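Local coordinates for protein thioesterase (Streptomyces coelicolor, PDB 3QMW) that probably hydrolyses thioesters as an alpha/beta-hydrolase-fold thioesterase of the prodiginine biosynthetic pathway, at residues D[48-53]-D[57-62]. Sequence-based numbering, arbitrary orientation.
Sequences GWQERL and VAVVPV
With CG of Gln50 trans to its backbone N (chi1 -177°) and the chain bent at chi2, the carboxamide leaves the side of helix 49-53 and is laid along the edge of strand 57-61 between Val57 and Val59, past the side chain of Val59. There one amide meets the backbone at two points. Gln50 OE1 accepts from Val59 N at 2.8 Å, the donor lying in the plane of the side-chain carbonyl, and Gln50 NE2 donates to Val57 O at 3.0 Å, the acceptor sitting 16° out of the Gln50 amide plane. Two bonds of opposite polarity fix the rotation of the carboxamide, and satisfy an N-H and a C=O on the side of the strand turned from strand 31-36, to which Ala58 and Val60 are bonded. A leucine at Gln50 would probably leave Val57 O and Val59 N without these mates. Beneath the amide the contact is apolar: Leu53 CB lies 3.6 Å from Val57 CG1, while its CD1 reaches Val59 CG2 at 4.1 Å, the side chains of Leu53 and Val59 crossing at about a right angle. Of the Trp49 side chain, CB approaches Val59 CG1 at 4.3 Å; its indole leads away to helix 246-258 and Phe102. The short helix thus runs nearly antiparallel to the strand, at 162°, as in a beta-alpha-beta crossover, here the unit that joins strand 31-36 to the outermost strand 57-61 of the parallel alpha/beta-hydrolase sheet.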
loop_
_atom_site.group_PDB
_atom_site.type_symbol
_atom_site.label_atom_id
_atom_site.label_comp_id
_atom_site.label_asym_id
_atom_site.label_seq_id
_atom_site.Cartn_x
_atom_site.Cartn_y
_atom_site.Cartn_z
ATOM N N GLY D 48 -4.067 10.289 -7.872
ATOM C CA GLY D 48 -4.400 9.585 -6.654
ATOM C C GLY D 48 -3.209 8.938 -5.979
ATOM O O GLY D 48 -3.301 8.567 -4.818
ATOM N N TRP D 49 -2.097 8.795 -6.695
ATOM C CA TRP D 49 -0.932 8.103 -6.166
ATOM C C TRP D 49 -0.351 8.767 -4.929
ATOM O O TRP D 49 0.050 8.069 -4.006
ATOM C CB TRP D 49 0.162 7.986 -7.224
ATOM C CG TRP D 49 -0.053 6.879 -8.179
ATOM C CD1 TRP D 49 -1.232 6.492 -8.730
ATOM C CD2 TRP D 49 0.949 6.031 -8.734
ATOM N NE1 TRP D 49 -1.037 5.437 -9.576
ATOM C CE2 TRP D 49 0.296 5.130 -9.600
ATOM C CE3 TRP D 49 2.337 5.934 -8.575
ATOM C CZ2 TRP D 49 0.982 4.133 -10.308
ATOM C CZ3 TRP D 49 3.020 4.945 -9.277
ATOM C CH2 TRP D 49 2.341 4.058 -10.132
ATOM N N GLN D 50 -0.292 10.101 -4.908
ATOM C CA GLN D 50 0.318 10.814 -3.779
ATOM C C GLN D 50 -0.360 10.437 -2.472
ATOM O O GLN D 50 0.304 10.165 -1.471
ATOM C CB GLN D 50 0.238 12.328 -3.960
ATOM C CG GLN D 50 0.932 13.119 -2.840
ATOM C CD GLN D 50 2.422 12.825 -2.756
ATOM O OE1 GLN D 50 3.089 12.702 -3.775
ATOM N NE2 GLN D 50 2.947 12.710 -1.542
ATOM N N GLU D 51 -1.688 10.427 -2.505
ATOM C CA GLU D 51 -2.509 10.134 -1.342
ATOM C C GLU D 51 -2.243 8.728 -0.813
ATOM O O GLU D 51 -2.257 8.513 0.401
ATOM C CB GLU D 51 -3.997 10.256 -1.701
ATOM C CG GLU D 51 -4.513 11.690 -1.888
ATOM C CD GLU D 51 -4.151 12.331 -3.241
ATOM O OE1 GLU D 51 -3.912 11.599 -4.238
ATOM O OE2 GLU D 51 -4.109 13.585 -3.300
ATOM N N ARG D 52 -2.000 7.785 -1.723
ATOM C CA ARG D 52 -1.842 6.371 -1.366
ATOM C C ARG D 52 -0.463 5.992 -0.860
ATOM O O ARG D 52 -0.263 4.847 -0.440
ATOM C CB ARG D 52 -2.133 5.475 -2.565
ATOM C CG ARG D 52 -3.510 5.623 -3.131
ATOM C CD ARG D 52 -4.597 5.269 -2.121
ATOM N NE ARG D 52 -5.818 4.896 -2.833
ATOM C CZ ARG D 52 -6.059 3.690 -3.337
ATOM N NH1 ARG D 52 -7.195 3.470 -3.984
ATOM N NH2 ARG D 52 -5.184 2.703 -3.186
ATOM N N LEU D 53 0.489 6.920 -0.921
ATOM C CA LEU D 53 1.868 6.601 -0.557
ATOM C C LEU D 53 2.376 7.393 0.635
ATOM O O LEU D 53 3.376 7.001 1.241
ATOM C CB LEU D 53 2.801 6.788 -1.757
ATOM C CG LEU D 53 2.544 5.903 -2.990
ATOM C CD1 LEU D 53 3.575 6.208 -4.064
ATOM C CD2 LEU D 53 2.555 4.398 -2.676
ATOM N N VAL D 57 7.412 10.386 0.414
ATOM C CA VAL D 57 7.688 10.251 -1.009
ATOM C C VAL D 57 6.832 11.286 -1.734
ATOM O O VAL D 57 5.609 11.318 -1.570
ATOM C CB VAL D 57 7.398 8.810 -1.504
ATOM C CG1 VAL D 57 5.903 8.514 -1.497
ATOM C CG2 VAL D 57 7.992 8.579 -2.884
ATOM N N ALA D 58 7.486 12.171 -2.476
ATOM C CA ALA D 58 6.790 13.116 -3.343
ATOM C C ALA D 58 6.694 12.484 -4.726
ATOM O O ALA D 58 7.715 12.141 -5.329
ATOM C CB ALA D 58 7.537 14.457 -3.408
ATOM N N VAL D 59 5.464 12.309 -5.206
ATOM C CA VAL D 59 5.204 11.711 -6.514
ATOM C C VAL D 59 5.316 12.807 -7.550
ATOM O O VAL D 59 4.539 13.778 -7.509
ATOM C CB VAL D 59 3.803 11.104 -6.592
ATOM C CG1 VAL D 59 3.510 10.605 -8.003
ATOM C CG2 VAL D 59 3.666 9.971 -5.573
ATOM N N VAL D 60 6.282 12.658 -8.461
ATOM C CA VAL D 60 6.539 13.667 -9.475
ATOM C C VAL D 60 6.376 13.054 -10.872
ATOM O O VAL D 60 7.342 12.554 -11.468
ATOM C CB VAL D 60 7.934 14.300 -9.299
ATOM C CG1 VAL D 60 8.034 15.566 -10.124
ATOM C CG2 VAL D 60 8.184 14.628 -7.847
ATOM N N PRO D 61 5.138 13.078 -11.400
ATOM C CA PRO D 61 4.919 12.509 -12.723
ATOM C C PRO D 61 5.500 13.396 -13.828
ATOM O O PRO D 61 5.588 14.628 -13.681
ATOM C CB PRO D 61 3.395 12.424 -12.820
ATOM C CG PRO D 61 2.898 12.656 -11.432
ATOM C CD PRO D 61 3.878 13.569 -10.826
ATOM N N VAL D 62 5.917 12.761 -14.914
ATOM C CA VAL D 62 6.550 13.481 -15.996
ATOM C C VAL D 62 5.584 13.577 -17.172
ATOM O O VAL D 62 5.125 12.556 -17.707
ATOM C CB VAL D 62 7.848 12.807 -16.421
ATOM C CG1 VAL D 62 8.714 13.797 -17.218
ATOM C CG2 VAL D 62 8.601 12.286 -15.193
#